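Local coordinates for protein BauA (Acinetobacter baumannii, PDB 6HCP) that takes up ferric preacinetobactin, an iron-loaded siderophore, across the bacterial outer membrane as a TonB-dependent receptor, at residues Lys75-Lys78 with Glu82-Ala85; Gln493-Ala498 with Ser538-Ser543. All blocks are in the same frame, centred on the assembly; numbering follows the deposited sequence.

Contact 1: Lys75-Lys78 with Glu82-Ala85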
# COMPACT_ATOMS: atom_id res chain seq x y z
N LYS A 75 7.20 17.53 9.85
CA LYS A 75 7.72 16.62 8.82
C LYS A 75 8.30 15.34 9.44
O LYS A 75 8.65 14.39 8.72
CB LYS A 75 8.80 17.34 7.99
CG LYS A 75 8.34 18.59 7.27
CD LYS A 75 7.22 18.36 6.26
CE LYS A 75 7.70 17.56 5.06
NZ LYS A 75 6.66 17.34 4.04
N GLN A 76 8.51 15.34 10.76
CA GLN A 76 9.32 14.30 11.44
C GLN A 76 10.69 14.19 10.74
O GLN A 76 11.22 13.09 10.53
CB GLN A 76 8.58 12.95 11.48
CG GLN A 76 7.15 13.03 12.03
CD GLN A 76 6.58 11.67 12.39
OE1 GLN A 76 7.17 10.90 13.12
NE2 GLN A 76 5.48 11.30 11.74
N ALA A 77 11.28 15.34 10.44
CA ALA A 77 12.53 15.42 9.70
C ALA A 77 13.67 14.81 10.52
O ALA A 77 13.88 15.15 11.70
CB ALA A 77 12.81 16.87 9.34
N LYS A 78 14.42 13.93 9.87
CA LYS A 78 15.50 13.18 10.48
C LYS A 78 16.86 13.81 10.15
O LYS A 78 17.88 13.43 10.70
CB LYS A 78 15.43 11.73 9.98
CG LYS A 78 14.13 10.98 10.27
CD LYS A 78 14.06 10.41 11.67
CE LYS A 78 12.77 9.66 11.99
NZ LYS A 78 11.62 10.59 12.11
N GLU A 82 15.59 16.78 4.78
CA GLU A 82 14.15 16.52 4.96
C GLU A 82 13.42 17.79 5.41
O GLU A 82 12.20 17.85 5.32
CB GLU A 82 13.94 15.39 5.97
CG GLU A 82 14.31 14.05 5.40
CD GLU A 82 14.09 12.84 6.30
OE1 GLU A 82 13.42 12.98 7.34
OE2 GLU A 82 14.55 11.76 5.92
N VAL A 83 14.17 18.81 5.86
CA VAL A 83 13.60 20.11 6.11
C VAL A 83 13.61 20.96 4.84
O VAL A 83 12.61 21.59 4.51
CB VAL A 83 14.33 20.84 7.25
CG1 VAL A 83 13.67 22.18 7.53
CG2 VAL A 83 14.39 20.01 8.52
N ILE A 84 14.78 21.12 4.21
CA ILE A 84 14.96 22.21 3.24
C ILE A 84 14.56 21.80 1.82
O ILE A 84 14.31 22.68 0.98
CB ILE A 84 16.39 22.78 3.28
CG1 ILE A 84 17.42 21.76 2.79
CG2 ILE A 84 16.68 23.30 4.68
CD1 ILE A 84 18.83 22.33 2.64
N ALA A 85 14.55 20.50 1.51
CA ALA A 85 14.33 20.06 0.13
C ALA A 85 12.85 19.76 -0.13
O ALA A 85 12.45 19.60 -1.27
CB ALA A 85 15.17 18.85 -0.19
O HOH W 1 10.89 13.84 6.98
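In the plug domain that fills the barrel of this TonB-dependent receptor, helix 69-75 ends in a Schellman motif at Q76, and across the short loop that follows, A77 and K78 meet E82 and V83 of helix 81-84. Q76 carries the positive phi (53°) that breaks the helix. The polar tie is made by E82: its chain runs extended beyond CG (chi2 -178°), which takes the carboxylate over to the loop, where K78 N donates to E82 OE1 at 2.9 Å, from 53° above the carboxylate plane. A water donates both to this oxygen, 2.7 Å from E82 OE1, and to K75 O, at 2.9 Å, so OE1 is gripped twice and the carboxylate linked to the end of the preceding helix. Alanine suits position 77 because its small methyl lets the second helix come close: A77 CB lies 3.9 Å from E82 CB. V83 also touches V138 and Y67 of the plug sheet, while Q76 NE2 is hydrogen-bonded to N672 OD1 of the barrel wall. The lysine at 78 folds back on its own segment, K78 NZ reaching Q76 O at 3.0 Å, and V83 CG2 packs 3.6 Å from A77 CB.

Contact 2: Gln493-Ala498 with Ser538-Ser543; sequences QAPATA and SYLDPS
L540, near the end of strand 524-541, pushes its forked tip against the turn P495-A498 in the loop that joins strands 478-489 and 508-520. Its two methyls divide the work. L540 CD1 rests on the methyl of A498, 3.8 Å from A498 CB, while L540 CD2 lies 3.9 Å from T497 OG1 and, more loosely, 4.4 Å from P495 CG. With CG anti to the backbone N (chi1 -161°), the leucine sends its branches out to the loop, and its side chain crosses that of T497 at about a right angle. A branched aliphatic tip fits here, since its two methyls can reach separate residues of the turn.

One step back, the turn itself holds these neighbours in place. It is a type I beta turn, closed by A498 N donating to P495 O at 3.1 Å. Before it, A494 is tied by backbone bonds to G502 and E503, and P495 also touches F552 of strand 549-569. On the other side, backbone bonds of Y539 with V553 and of D541 with T551 fix the strand that carries L540. Just beyond, D541 forms an Asx turn: S543 N gives to D541 OD1 at 3.0 Å and S543 OG to the same oxygen at 2.8 Å, both from one face of the carboxylate, as the chain rounds its corner.

Between the segments themselves the join is therefore a small van der Waals contact, two apolar pairs and one methyl against a hydroxyl oxygen, with backbone bonds in the turn and to neighbouring chain holding each side.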
# COMPACT_ATOMS: atom_id res chain seq x y z
N GLN A 493 45.83 23.15 -7.37
CA GLN A 493 47.29 23.20 -7.59
C GLN A 493 47.65 22.37 -8.83
O GLN A 493 47.17 21.26 -9.00
CB GLN A 493 48.05 22.68 -6.37
CG GLN A 493 49.57 22.69 -6.56
CD GLN A 493 50.29 22.51 -5.25
OE1 GLN A 493 49.90 21.69 -4.42
NE2 GLN A 493 51.33 23.29 -5.02
N ALA A 494 48.43 22.98 -9.72
CA ALA A 494 48.87 22.34 -10.95
C ALA A 494 49.76 21.15 -10.58
O ALA A 494 50.61 21.25 -9.70
CB ALA A 494 49.58 23.33 -11.82
N PRO A 495 49.56 19.98 -11.22
CA PRO A 495 50.41 18.81 -10.95
C PRO A 495 51.85 18.98 -11.48
O PRO A 495 52.11 19.85 -12.33
CB PRO A 495 49.65 17.68 -11.67
CG PRO A 495 48.98 18.38 -12.83
CD PRO A 495 48.58 19.74 -12.29
N ALA A 496 52.74 18.05 -11.09
CA ALA A 496 54.16 18.05 -11.48
C ALA A 496 54.34 17.84 -13.00
O ALA A 496 55.40 18.19 -13.54
CB ALA A 496 54.89 16.98 -10.70
N THR A 497 53.29 17.38 -13.68
CA THR A 497 53.32 17.08 -15.12
C THR A 497 53.01 18.32 -15.97
O THR A 497 53.15 18.27 -17.20
CB THR A 497 52.31 15.98 -15.46
OG1 THR A 497 51.06 16.41 -14.95
CG2 THR A 497 52.68 14.64 -14.86
N ALA A 498 52.62 19.43 -15.34
CA ALA A 498 52.17 20.63 -16.09
C ALA A 498 53.38 21.49 -16.49
O ALA A 498 54.45 21.34 -15.94
CB ALA A 498 51.20 21.40 -15.23
N SER A 538 39.14 24.16 -13.07
CA SER A 538 40.53 24.13 -13.51
C SER A 538 40.85 22.74 -14.09
O SER A 538 40.30 21.77 -13.63
CB SER A 538 41.44 24.46 -12.36
OG SER A 538 41.25 25.81 -11.92
N TYR A 539 41.74 22.69 -15.08
CA TYR A 539 42.16 21.41 -15.66
C TYR A 539 43.47 21.59 -16.44
O TYR A 539 43.87 22.69 -16.79
CB TYR A 539 41.05 20.87 -16.55
CG TYR A 539 40.61 21.81 -17.64
CD1 TYR A 539 41.33 21.89 -18.82
CD2 TYR A 539 39.47 22.58 -17.53
CE1 TYR A 539 41.01 22.80 -19.80
CE2 TYR A 539 39.10 23.47 -18.54
CZ TYR A 539 39.89 23.59 -19.67
OH TYR A 539 39.60 24.46 -20.68
N LEU A 540 44.08 20.45 -16.78
CA LEU A 540 45.28 20.37 -17.62
C LEU A 540 44.87 20.44 -19.09
O LEU A 540 44.09 19.62 -19.54
CB LEU A 540 45.96 19.05 -17.26
CG LEU A 540 47.43 18.91 -17.64
CD1 LEU A 540 48.25 20.10 -17.16
CD2 LEU A 540 47.99 17.61 -17.08
N ASP A 541 45.28 21.51 -19.79
CA ASP A 541 44.91 21.79 -21.17
C ASP A 541 46.02 21.34 -22.14
O ASP A 541 47.03 22.03 -22.31
CB ASP A 541 44.59 23.27 -21.35
CG ASP A 541 44.08 23.64 -22.73
OD1 ASP A 541 44.01 22.74 -23.59
OD2 ASP A 541 43.85 24.85 -22.97
N PRO A 542 45.83 20.26 -22.93
CA PRO A 542 46.88 19.78 -23.83
C PRO A 542 47.05 20.63 -25.10
O PRO A 542 48.06 20.49 -25.79
CB PRO A 542 46.44 18.34 -24.16
CG PRO A 542 44.95 18.35 -23.97
CD PRO A 542 44.70 19.32 -22.83
N SER A 543 46.12 21.55 -25.34
CA SER A 543 46.18 22.44 -26.49
C SER A 543 47.08 23.66 -26.21
O SER A 543 47.42 24.41 -27.12
CB SER A 543 44.80 22.88 -26.90
OG SER A 543 44.32 23.93 -26.07

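Overall arrangement
Contact 1 is a buried contact within the barrel, where the plug meets the wall, its centre about 12 Å from that of the chain, whereas contact 2 is partly buried on the extracellular side of the barrel, its centre about 31 Å out. Their centres are about 42 Å apart, and their nearest atoms about 26 Å, so they share no residues or elements: contact 1 joins the loop after helix 69-75 to helix 81-84, contact 2 a barrel loop to a nearby strand's end. The chemistry follows the setting. In the interior, a carboxylate accepts a backbone N-H and a water alongside methyl packing; at the periphery, a leucine touches the loop through van der Waals contacts alone.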